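Local coordinates for LbaCas13a H328A (C2c2) (Lachnospiraceae bacterium NK4A179, PDB 5WLH), which binds a CRISPR guide RNA, here as its precursor, and probably uses it to recognise and cleave target RNA as a type VI CRISPR-Cas13a nuclease, at residues Val173-Asp176 against Ile177-Ile181; Lys184-Lys188 against Ser189-Glu193; Ile223-Val226 against Leu227-Phe230; Ile362-Asn365 against Thr366-Leu370. All blocks are in the same frame, centred on the assembly; numbering follows the deposited sequence.

Contact 1: Val173-Asp176 against Ile177-Ile181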
loop_
_atom_site.group_PDB
_atom_site.type_symbol
_atom_site.label_atom_id
_atom_site.label_comp_id
_atom_site.label_asym_id
_atom_site.label_seq_id
_atom_site.Cartn_x
_atom_site.Cartn_y
_atom_site.Cartn_z
ATOM N N VAL A 173 -2.596 21.980 45.177
ATOM C CA VAL A 173 -3.038 21.024 44.173
ATOM C C VAL A 173 -4.042 20.077 44.811
ATOM O O VAL A 173 -3.987 19.785 46.012
ATOM C CB VAL A 173 -1.854 20.254 43.548
ATOM C CG1 VAL A 173 -0.703 21.203 43.233
ATOM C CG2 VAL A 173 -1.403 19.125 44.448
ATOM N N SER A 174 -4.985 19.614 44.003
ATOM C CA SER A 174 -5.990 18.655 44.430
ATOM C C SER A 174 -5.587 17.253 43.997
ATOM O O SER A 174 -4.616 17.058 43.264
ATOM C CB SER A 174 -7.356 19.017 43.843
ATOM O OG SER A 174 -7.303 19.040 42.425
ATOM N N GLU A 175 -6.357 16.267 44.456
ATOM C CA GLU A 175 -6.188 14.915 43.937
ATOM C C GLU A 175 -6.517 14.861 42.450
ATOM O O GLU A 175 -5.845 14.161 41.683
ATOM C CB GLU A 175 -7.062 13.930 44.714
ATOM C CG GLU A 175 -6.744 12.477 44.419
ATOM C CD GLU A 175 -7.860 11.527 44.801
ATOM O OE1 GLU A 175 -7.988 11.205 45.998
ATOM O OE2 GLU A 175 -8.605 11.089 43.899
ATOM N N ASP A 176 -7.545 15.600 42.022
ATOM C CA ASP A 176 -7.936 15.575 40.615
ATOM C C ASP A 176 -6.852 16.177 39.730
ATOM O O ASP A 176 -6.635 15.716 38.603
ATOM C CB ASP A 176 -9.261 16.312 40.418
ATOM C CG ASP A 176 -9.813 16.157 39.007
ATOM O OD1 ASP A 176 -10.077 15.010 38.584
ATOM O OD2 ASP A 176 -9.973 17.186 38.319
ATOM N N ILE A 177 -6.168 17.213 40.215
ATOM C CA ILE A 177 -5.007 17.729 39.500
ATOM C C ILE A 177 -3.943 16.646 39.375
ATOM O O ILE A 177 -3.342 16.461 38.309
ATOM C CB ILE A 177 -4.460 18.979 40.207
ATOM C CG1 ILE A 177 -5.423 20.158 40.029
ATOM C CG2 ILE A 177 -3.072 19.318 39.692
ATOM C CD1 ILE A 177 -5.236 21.249 41.054
ATOM N N ILE A 178 -3.704 15.905 40.459
ATOM C CA ILE A 178 -2.726 14.821 40.424
ATOM C C ILE A 178 -3.166 13.744 39.439
ATOM O O ILE A 178 -2.374 13.266 38.615
ATOM C CB ILE A 178 -2.517 14.256 41.841
ATOM C CG1 ILE A 178 -1.717 15.253 42.685
ATOM C CG2 ILE A 178 -1.831 12.895 41.780
ATOM C CD1 ILE A 178 -1.761 14.997 44.179
ATOM N N ASP A 179 -4.444 13.359 39.497
ATOM C CA ASP A 179 -4.956 12.353 38.574
ATOM C C ASP A 179 -4.821 12.810 37.128
ATOM O O ASP A 179 -4.467 12.015 36.251
ATOM C CB ASP A 179 -6.413 12.034 38.898
ATOM C CG ASP A 179 -6.550 11.088 40.067
ATOM O OD1 ASP A 179 -5.507 10.632 40.577
ATOM O OD2 ASP A 179 -7.695 10.789 40.469
ATOM N N ARG A 180 -5.096 14.088 36.859
ATOM C CA ARG A 180 -4.993 14.592 35.494
ATOM C C ARG A 180 -3.547 14.628 35.023
ATOM O O ARG A 180 -3.254 14.276 33.873
ATOM C CB ARG A 180 -5.624 15.982 35.405
ATOM C CG ARG A 180 -7.126 15.937 35.200
ATOM C CD ARG A 180 -7.817 17.221 35.642
ATOM N NE ARG A 180 -9.258 17.008 35.709
ATOM C CZ ARG A 180 -10.082 17.185 34.684
ATOM N NH1 ARG A 180 -9.603 17.600 33.518
ATOM N NH2 ARG A 180 -11.379 16.953 34.823
ATOM N N ILE A 181 -2.633 15.049 35.899
ATOM C CA ILE A 181 -1.224 15.165 35.536
ATOM C C ILE A 181 -0.630 13.798 35.235
ATOM O O ILE A 181 0.174 13.640 34.304
ATOM C CB ILE A 181 -0.450 15.869 36.662
ATOM C CG1 ILE A 181 -0.719 17.370 36.634
ATOM C CG2 ILE A 181 1.030 15.596 36.544
ATOM C CD1 ILE A 181 0.133 18.144 37.592
#

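Contact 2: Lys184-Lys188 against Ser189-Glu193. With nucleotides of chain B.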
loop_
_atom_site.group_PDB
_atom_site.type_symbol
_atom_site.label_atom_id
_atom_site.label_comp_id
_atom_site.label_asym_id
_atom_site.label_seq_id
_atom_site.Cartn_x
_atom_site.Cartn_y
_atom_site.Cartn_z
ATOM N N LYS A 184 -2.002 12.444 31.876
ATOM C CA LYS A 184 -1.649 13.252 30.716
ATOM C C LYS A 184 -0.145 13.344 30.487
ATOM O O LYS A 184 0.301 13.366 29.335
ATOM C CB LYS A 184 -2.229 14.662 30.857
ATOM C CG LYS A 184 -2.035 15.525 29.624
ATOM C CD LYS A 184 -2.668 16.894 29.789
ATOM C CE LYS A 184 -4.113 16.781 30.244
ATOM N NZ LYS A 184 -4.946 17.918 29.758
ATOM N N TYR A 185 0.657 13.394 31.554
ATOM C CA TYR A 185 2.071 13.704 31.417
ATOM C C TYR A 185 3.021 12.605 31.864
ATOM O O TYR A 185 4.223 12.723 31.611
ATOM C CB TYR A 185 2.408 14.988 32.191
ATOM C CG TYR A 185 1.668 16.203 31.682
ATOM C CD1 TYR A 185 1.898 16.693 30.403
ATOM C CD2 TYR A 185 0.730 16.855 32.475
ATOM C CE1 TYR A 185 1.220 17.803 29.928
ATOM C CE2 TYR A 185 0.047 17.967 32.008
ATOM C CZ TYR A 185 0.296 18.437 30.735
ATOM O OH TYR A 185 -0.379 19.541 30.267
ATOM N N LEU A 186 2.543 11.545 32.508
ATOM C CA LEU A 186 3.475 10.555 33.035
ATOM C C LEU A 186 4.247 9.869 31.916
ATOM O O LEU A 186 3.661 9.419 30.925
ATOM C CB LEU A 186 2.742 9.510 33.871
ATOM C CG LEU A 186 3.663 8.457 34.480
ATOM C CD1 LEU A 186 4.733 9.103 35.354
ATOM C CD2 LEU A 186 2.833 7.457 35.262
ATOM N N LYS A 187 5.566 9.768 32.101
ATOM C CA LYS A 187 6.431 9.056 31.168
ATOM C C LYS A 187 5.885 7.666 30.862
ATOM O O LYS A 187 5.441 6.942 31.756
ATOM C CB LYS A 187 7.844 8.949 31.747
ATOM C CG LYS A 187 8.930 9.372 30.792
ATOM C CD LYS A 187 10.294 9.290 31.433
ATOM C CE LYS A 187 10.946 7.957 31.180
ATOM N NZ LYS A 187 11.320 7.775 29.756
ATOM N N LYS A 188 5.944 7.290 29.582
ATOM C CA LYS A 188 5.311 6.058 29.117
ATOM C C LYS A 188 5.904 4.829 29.801
ATOM O O LYS A 188 5.176 3.894 30.146
ATOM C CB LYS A 188 5.449 5.939 27.587
ATOM C CG LYS A 188 4.735 7.027 26.718
ATOM C CD LYS A 188 5.319 8.466 26.851
ATOM C CE LYS A 188 6.851 8.469 26.817
ATOM N NZ LYS A 188 7.420 9.727 27.348
ATOM N N SER A 189 7.227 4.812 30.003
ATOM C CA SER A 189 7.881 3.688 30.661
ATOM C C SER A 189 7.445 3.537 32.115
ATOM O O SER A 189 7.667 2.480 32.713
ATOM C CB SER A 189 9.402 3.857 30.589
ATOM O OG SER A 189 9.775 5.135 31.079
ATOM N N LEU A 190 6.838 4.568 32.695
ATOM C CA LEU A 190 6.346 4.515 34.065
ATOM C C LEU A 190 4.854 4.230 34.134
ATOM O O LEU A 190 4.298 4.184 35.238
ATOM C CB LEU A 190 6.659 5.830 34.784
ATOM C CG LEU A 190 8.136 6.228 34.858
ATOM C CD1 LEU A 190 8.278 7.606 35.470
ATOM C CD2 LEU A 190 8.941 5.202 35.641
ATOM N N CYS A 191 4.197 4.049 32.985
ATOM C CA CYS A 191 2.749 3.830 32.922
ATOM C C CYS A 191 2.443 2.344 33.098
ATOM O O CYS A 191 2.059 1.627 32.170
ATOM C CB CYS A 191 2.183 4.356 31.607
ATOM S SG CYS A 191 1.730 6.097 31.616
ATOM N N ARG A 192 2.648 1.885 34.325
ATOM C CA ARG A 192 2.203 0.573 34.772
ATOM C C ARG A 192 1.425 0.791 36.056
ATOM O O ARG A 192 1.694 1.745 36.785
ATOM C CB ARG A 192 3.387 -0.376 34.989
ATOM C CG ARG A 192 4.169 -0.629 33.710
ATOM C CD ARG A 192 5.654 -0.537 33.939
ATOM N NE ARG A 192 6.151 -1.784 34.497
ATOM C CZ ARG A 192 6.919 -2.651 33.846
ATOM N NH1 ARG A 192 7.320 -2.415 32.598
ATOM N NH2 ARG A 192 7.306 -3.746 34.462
ATOM N N GLU A 193 0.447 -0.081 36.316
ATOM C CA GLU A 193 -0.503 0.181 37.397
ATOM C C GLU A 193 0.205 0.469 38.720
ATOM O O GLU A 193 -0.082 1.467 39.386
ATOM C CB GLU A 193 -1.461 -0.996 37.550
ATOM C CG GLU A 193 -2.508 -0.789 38.631
ATOM C CD GLU A 193 -2.962 -2.095 39.261
ATOM O OE1 GLU A 193 -2.152 -2.732 39.974
ATOM O OE2 GLU A 193 -4.128 -2.488 39.032
ATOM P P A B 20 9.299 -5.978 32.152
ATOM O OP1 A B 20 10.710 -5.935 31.715
ATOM O OP2 A B 20 8.812 -5.384 33.420
ATOM O "O5'" A B 20 8.452 -5.329 30.980
ATOM C "C5'" A B 20 8.734 -5.636 29.627
ATOM C "C4'" A B 20 7.654 -5.100 28.727
ATOM O "O4'" A B 20 6.404 -5.774 29.002
ATOM C "C3'" A B 20 7.311 -3.641 28.917
ATOM O "O3'" A B 20 8.249 -2.774 28.325
ATOM C "C2'" A B 20 5.918 -3.565 28.312
ATOM O "O2'" A B 20 5.984 -3.614 26.892
ATOM C "C1'" A B 20 5.327 -4.882 28.809
ATOM N N9 A B 20 4.648 -4.695 30.106
ATOM C C8 A B 20 5.142 -4.929 31.369
ATOM N N7 A B 20 4.289 -4.640 32.324
ATOM C C5 A B 20 3.163 -4.195 31.643
ATOM C C6 A B 20 1.909 -3.732 32.071
ATOM N N6 A B 20 1.540 -3.641 33.343
ATOM N N1 A B 20 1.025 -3.359 31.133
ATOM C C2 A B 20 1.375 -3.440 29.844
ATOM N N3 A B 20 2.526 -3.846 29.318
ATOM C C4 A B 20 3.378 -4.216 30.281
#

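Contact 3: Ile223-Val226 against Leu227-Phe230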
loop_
_atom_site.group_PDB
_atom_site.type_symbol
_atom_site.label_atom_id
_atom_site.label_comp_id
_atom_site.label_asym_id
_atom_site.label_seq_id
_atom_site.Cartn_x
_atom_site.Cartn_y
_atom_site.Cartn_z
ATOM N N ILE A 223 9.747 4.576 43.429
ATOM C CA ILE A 223 11.086 5.164 43.400
ATOM C C ILE A 223 12.089 4.177 42.830
ATOM O O ILE A 223 12.877 4.514 41.935
ATOM C CB ILE A 223 11.506 5.622 44.806
ATOM C CG1 ILE A 223 10.582 6.734 45.295
ATOM C CG2 ILE A 223 12.955 6.077 44.770
ATOM C CD1 ILE A 223 10.926 7.234 46.708
ATOM N N ASP A 224 12.085 2.946 43.351
ATOM C CA ASP A 224 13.023 1.938 42.878
ATOM C C ASP A 224 12.830 1.678 41.395
ATOM O O ASP A 224 13.802 1.466 40.668
ATOM C CB ASP A 224 12.856 0.635 43.657
ATOM C CG ASP A 224 13.428 0.705 45.071
ATOM O OD1 ASP A 224 14.091 1.703 45.438
ATOM O OD2 ASP A 224 13.185 -0.255 45.822
ATOM N N TYR A 225 11.579 1.681 40.936
ATOM C CA TYR A 225 11.324 1.486 39.517
ATOM C C TYR A 225 11.872 2.642 38.696
ATOM O O TYR A 225 12.466 2.424 37.635
ATOM C CB TYR A 225 9.827 1.311 39.248
ATOM C CG TYR A 225 9.595 0.802 37.846
ATOM C CD1 TYR A 225 9.615 -0.554 37.578
ATOM C CD2 TYR A 225 9.414 1.685 36.786
ATOM C CE1 TYR A 225 9.447 -1.029 36.292
ATOM C CE2 TYR A 225 9.235 1.220 35.493
ATOM C CZ TYR A 225 9.253 -0.141 35.258
ATOM O OH TYR A 225 9.076 -0.624 33.983
ATOM N N VAL A 226 11.659 3.878 39.158
ATOM C CA VAL A 226 12.206 5.039 38.453
ATOM C C VAL A 226 13.709 4.892 38.266
ATOM O O VAL A 226 14.249 5.187 37.191
ATOM C CB VAL A 226 11.851 6.339 39.204
ATOM C CG1 VAL A 226 12.659 7.521 38.647
ATOM C CG2 VAL A 226 10.380 6.620 39.065
ATOM N N LEU A 227 14.414 4.425 39.298
ATOM C CA LEU A 227 15.857 4.244 39.152
ATOM C C LEU A 227 16.189 3.138 38.151
ATOM O O LEU A 227 17.149 3.264 37.385
ATOM C CB LEU A 227 16.500 3.949 40.501
ATOM C CG LEU A 227 16.257 5.065 41.522
ATOM C CD1 LEU A 227 16.155 4.489 42.920
ATOM C CD2 LEU A 227 17.349 6.094 41.431
ATOM N N GLU A 228 15.420 2.044 38.149
ATOM C CA GLU A 228 15.608 1.015 37.123
ATOM C C GLU A 228 15.365 1.578 35.733
ATOM O O GLU A 228 16.041 1.200 34.769
ATOM C CB GLU A 228 14.668 -0.166 37.366
ATOM C CG GLU A 228 14.852 -0.871 38.682
ATOM C CD GLU A 228 13.749 -1.876 38.940
ATOM O OE1 GLU A 228 13.170 -2.372 37.942
ATOM O OE2 GLU A 228 13.439 -2.145 40.127
ATOM N N ASP A 229 14.390 2.479 35.615
ATOM C CA ASP A 229 14.077 3.107 34.338
ATOM C C ASP A 229 15.150 4.118 33.943
ATOM O O ASP A 229 15.606 4.142 32.791
ATOM C CB ASP A 229 12.704 3.772 34.432
ATOM C CG ASP A 229 12.192 4.258 33.089
ATOM O OD1 ASP A 229 12.264 3.482 32.122
ATOM O OD2 ASP A 229 11.710 5.409 33.017
ATOM N N PHE A 230 15.579 4.939 34.901
ATOM C CA PHE A 230 16.599 5.955 34.647
ATOM C C PHE A 230 17.897 5.341 34.143
ATOM O O PHE A 230 18.545 5.891 33.244
ATOM C CB PHE A 230 16.848 6.743 35.930
ATOM C CG PHE A 230 17.987 7.735 35.844
ATOM C CD1 PHE A 230 17.770 9.007 35.355
ATOM C CD2 PHE A 230 19.260 7.395 36.275
ATOM C CE1 PHE A 230 18.808 9.923 35.290
ATOM C CE2 PHE A 230 20.298 8.309 36.216
ATOM C CZ PHE A 230 20.067 9.570 35.726
#

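Contact 4: Ile362-Asn365 against Thr366-Leu370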
loop_
_atom_site.group_PDB
_atom_site.type_symbol
_atom_site.label_atom_id
_atom_site.label_comp_id
_atom_site.label_asym_id
_atom_site.label_seq_id
_atom_site.Cartn_x
_atom_site.Cartn_y
_atom_site.Cartn_z
ATOM N N ILE A 362 -8.743 8.987 31.759
ATOM C CA ILE A 362 -8.666 8.308 33.050
ATOM C C ILE A 362 -9.508 7.040 33.025
ATOM O O ILE A 362 -9.045 5.952 33.386
ATOM C CB ILE A 362 -9.121 9.252 34.174
ATOM C CG1 ILE A 362 -8.173 10.442 34.273
ATOM C CG2 ILE A 362 -9.201 8.503 35.503
ATOM C CD1 ILE A 362 -7.000 10.181 35.161
ATOM N N ARG A 363 -10.759 7.167 32.587
ATOM C CA ARG A 363 -11.660 6.024 32.557
ATOM C C ARG A 363 -11.147 4.941 31.615
ATOM O O ARG A 363 -11.276 3.744 31.900
ATOM C CB ARG A 363 -13.053 6.487 32.141
ATOM C CG ARG A 363 -14.067 5.381 32.003
ATOM C CD ARG A 363 -15.464 5.961 31.870
ATOM N NE ARG A 363 -16.470 4.920 31.687
ATOM C CZ ARG A 363 -16.884 4.486 30.501
ATOM N NH1 ARG A 363 -16.375 5.002 29.388
ATOM N NH2 ARG A 363 -17.804 3.539 30.430
ATOM N N LYS A 364 -10.570 5.338 30.480
ATOM C CA LYS A 364 -10.021 4.337 29.571
ATOM C C LYS A 364 -8.860 3.591 30.215
ATOM O O LYS A 364 -8.732 2.369 30.056
ATOM C CB LYS A 364 -9.578 4.990 28.263
ATOM C CG LYS A 364 -8.932 3.999 27.302
ATOM C CD LYS A 364 -8.119 4.699 26.221
ATOM C CE LYS A 364 -9.024 5.239 25.138
ATOM N NZ LYS A 364 -8.272 5.574 23.893
ATOM N N ASN A 365 -8.009 4.307 30.956
ATOM C CA ASN A 365 -6.904 3.651 31.646
ATOM C C ASN A 365 -7.423 2.699 32.708
ATOM O O ASN A 365 -6.876 1.606 32.895
ATOM C CB ASN A 365 -5.969 4.689 32.271
ATOM C CG ASN A 365 -5.108 5.383 31.247
ATOM O OD1 ASN A 365 -5.053 4.965 30.086
ATOM N ND2 ASN A 365 -4.410 6.443 31.669
ATOM N N THR A 366 -8.483 3.097 33.412
ATOM C CA THR A 366 -9.109 2.198 34.367
ATOM C C THR A 366 -9.664 0.969 33.668
ATOM O O THR A 366 -9.541 -0.151 34.178
ATOM C CB THR A 366 -10.217 2.929 35.123
ATOM O OG1 THR A 366 -9.630 3.967 35.915
ATOM C CG2 THR A 366 -10.997 1.961 36.013
ATOM N N VAL A 367 -10.273 1.158 32.494
ATOM C CA VAL A 367 -10.829 0.023 31.764
ATOM C C VAL A 367 -9.712 -0.896 31.276
ATOM O O VAL A 367 -9.837 -2.122 31.337
ATOM C CB VAL A 367 -11.723 0.508 30.603
ATOM C CG1 VAL A 367 -12.080 -0.654 29.653
ATOM C CG2 VAL A 367 -13.003 1.142 31.137
ATOM N N LYS A 368 -8.598 -0.328 30.804
ATOM C CA LYS A 368 -7.501 -1.184 30.353
ATOM C C LYS A 368 -6.960 -2.014 31.502
ATOM O O LYS A 368 -6.660 -3.201 31.329
ATOM C CB LYS A 368 -6.381 -0.358 29.734
ATOM C CG LYS A 368 -6.718 0.219 28.376
ATOM C CD LYS A 368 -5.466 0.841 27.771
ATOM C CE LYS A 368 -5.789 1.637 26.532
ATOM N NZ LYS A 368 -4.612 2.418 26.088
ATOM N N GLU A 369 -6.858 -1.422 32.697
ATOM C CA GLU A 369 -6.369 -2.206 33.827
ATOM C C GLU A 369 -7.379 -3.271 34.235
ATOM O O GLU A 369 -6.981 -4.363 34.648
ATOM C CB GLU A 369 -6.011 -1.294 35.007
ATOM C CG GLU A 369 -5.005 -1.931 35.984
ATOM C CD GLU A 369 -3.834 -2.651 35.288
ATOM O OE1 GLU A 369 -3.553 -3.824 35.647
ATOM O OE2 GLU A 369 -3.195 -2.048 34.394
ATOM N N LEU A 370 -8.678 -2.994 34.079
ATOM C CA LEU A 370 -9.702 -4.003 34.334
ATOM C C LEU A 370 -9.567 -5.183 33.381
ATOM O O LEU A 370 -9.631 -6.347 33.798
ATOM C CB LEU A 370 -11.089 -3.391 34.197
ATOM C CG LEU A 370 -11.540 -2.489 35.352
ATOM C CD1 LEU A 370 -12.820 -1.784 34.981
ATOM C CD2 LEU A 370 -11.735 -3.342 36.601
HETATM O O HOH W 1 -7.193 5.653 35.725
#

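Contact 1: Val173-Asp176 against Ile177-Ile181
Ser174 OG sits between its own backbone N and carbonyl carbon (chi1 59°), which turns it onto Ile177 N, while Asp176 CG, anti to the backbone N, and the extended chain of Arg180 bring carboxylate and guanidinium into a salt bridge one turn later. This is the N-terminal turn of helix 175-185, with Ser174 as N-cap. A serine suits the place: its short hydroxyl accepts from Ile177 N at 3.1 Å, serving an amide that the first turn of a helix cannot satisfy. Ile178 N bonds Ser174 O, and Asp179 N bonds Glu175 O. Val173 CB packs on Ile177 CG2 and Val173 CG2 meets Ile178 CD1; Ile177 goes on to Phe87 and Leu88 of helix 83-96, Ile178 to Leu203 of helix 193-206, and Val173 to Phe207. Glu175 OE2 and Asp179 OD2 come within 3.6 Å; Lys200 pairs with both residues and should offset their repulsion. Arg180 forms a second salt bridge with Asp356, so an alanine here would probably cost both aspartates this cationic partner and leave the Asp176 carboxylate freer to turn. Carboxylate and guanidinium planes stand 72° apart, and Arg180 NE meets Asp176 OD2 at 2.7 Å from above the carboxylate plane.

Contact 2: Lys184-Lys188 against Ser189-Glu193
Leu186 CD1 lies 3.8 Å from Leu190 CB, the two leucine side chains crossing at about a right angle where the chain leaves helix 175-185. Leu186 CD2 also meets Cys191 SG at 4.0 Å, and Lys187 lends its CB to Leu190 CD1. Two i to i+3 backbone bonds, as in 3-10 winding, set this shape: Leu190 N to Lys187 O, 2.9 Å, and Cys191 N to Lys188 O. Cys191 then centres an inverse gamma turn, whose bond from Arg192 N to Leu190 O is weak, and this bend delivers Arg192, the N-cap of helix 193-206, to the guide RNA. The arginine chain, bent at chi2 and chi3, brings one guanidinium face against the N7 edge of the A20 base of chain B, the two planes tilted rather than stacked. Arg192 NH2 gives a very short, nearly straight bond to A20 OP2 of chain B (2.5 Å, 174°), while Arg192 NH1 pairs with another RNA phosphate. Farther out, Ser189 OG bonds Asp229, and Leu190 packs on Tyr225 and Val226 of helix 218-230. Charge and flatness thus let arginine bind phosphate while its face rests against a base edge, consistent with an electrostatic grip on the RNA backbone.

Contact 3: Ile223-Val226 against Leu227-Phe230
Glu228 OE1 and Asp229 CB approach the Tyr225 ring obliquely. Glu228 OE1 is 4.0 Å from Tyr225 CD1, and the ring and carboxylate planes are turned 51° apart. With CG anti to the backbone N (chi1 -167°), the ring is directed away from the helix axis, beside Glu228 and Asp229, and onto a phosphate of the bound RNA. Glu228 CG, beside its own backbone N, instead folds back to 3.2 Å from Asp224 O. On another side of the helix, Ile223 CG2 and Leu227 CD1 meet at 4.0 Å, the branched side chains lying side by side and pointing the same way. The backbone bonds follow the alpha-helical i to i+4 pattern, from Leu227 N to Ile223 O through to Phe230 N to Val226 O, the latter 2.7 Å. Acids suit the buried polar positions because each has partners: Asp224 pairs with Arg220 and bonds Ser136, and Glu228 pairs with Arg129 and Arg234 and bonds Ser125. This last part of helix 218-230 thus lies among several helices: Leu227 reaches Tyr121 of helix 115-130, Val226 and Phe230 pack on Leu103 of helix 103-107, Glu228 touches Val233 of helix 233-244, and Phe230 meets Tyr69 edge-to-face.

Contact 4: Ile362-Asn365 against Thr366-Leu370
Thr366 N bonds Ile362 O at 2.9 Å, and the next three amides repeat the step: Val367 N to Arg363 O, Lys368 N to Lys364 O, and Glu369 N to Asn365 O at 3.0 Å. The backbone is regular alpha helix throughout. Thr366 OG1, beside its own backbone N, turns back toward the preceding turn, where one water joins it to Ile362 O; the water donates to that carbonyl and lies 3.0 Å from Thr366 OG1. Ile362 O therefore serves both an amide and a water. Val367 CG2 sits 3.2 Å from Arg363 O, its branch lying against the helix backbone. Lys364 and Lys368 run side by side in the same direction, Lys364 CD touching Lys368 CE at 3.9 Å. The methylenes pack while the ammonium groups stay 5.3 Å apart, NZ to NZ. Lys364 NZ bonds the carbonyls of Leu419 and Lys420, which is consistent with a charged ammonium despite its lysine neighbour. A serine in place of Lys368 would probably strip the methylene packing from Lys364 CG and CD and open a gap along that flank. Arg363 reaches Pro345 O, and Asn365 and Glu369 touch helix 193-206. This is i to i+4 side-chain packing on a partly exposed alpha helix, a stretch of helix 357-388 whose nearest atom lies about 5 Å from the RNA.

Overall arrangement
From the N terminus the four contacts follow in series, none nesting in or crossing another, and each joins adjoining segments within a turn or two rather than closing a long loop. Contact 1 starts helix 175-185; contact 2 ends it and turns the chain into helix 193-206, the two centres 15 Å apart. Contact 3 lies near the end of helix 218-230 and meets contact 2 through Ser189 and Asp229, and through Arg192 beside Tyr225. Contact 4, much later in helix 357-388, packs Ile362 against Asp179 of contact 1 and Glu369 against Glu193 of contact 2. Contact 2 thus ties helix 218-230 and helix 357-388 to the turn that carries Arg192 to the RNA.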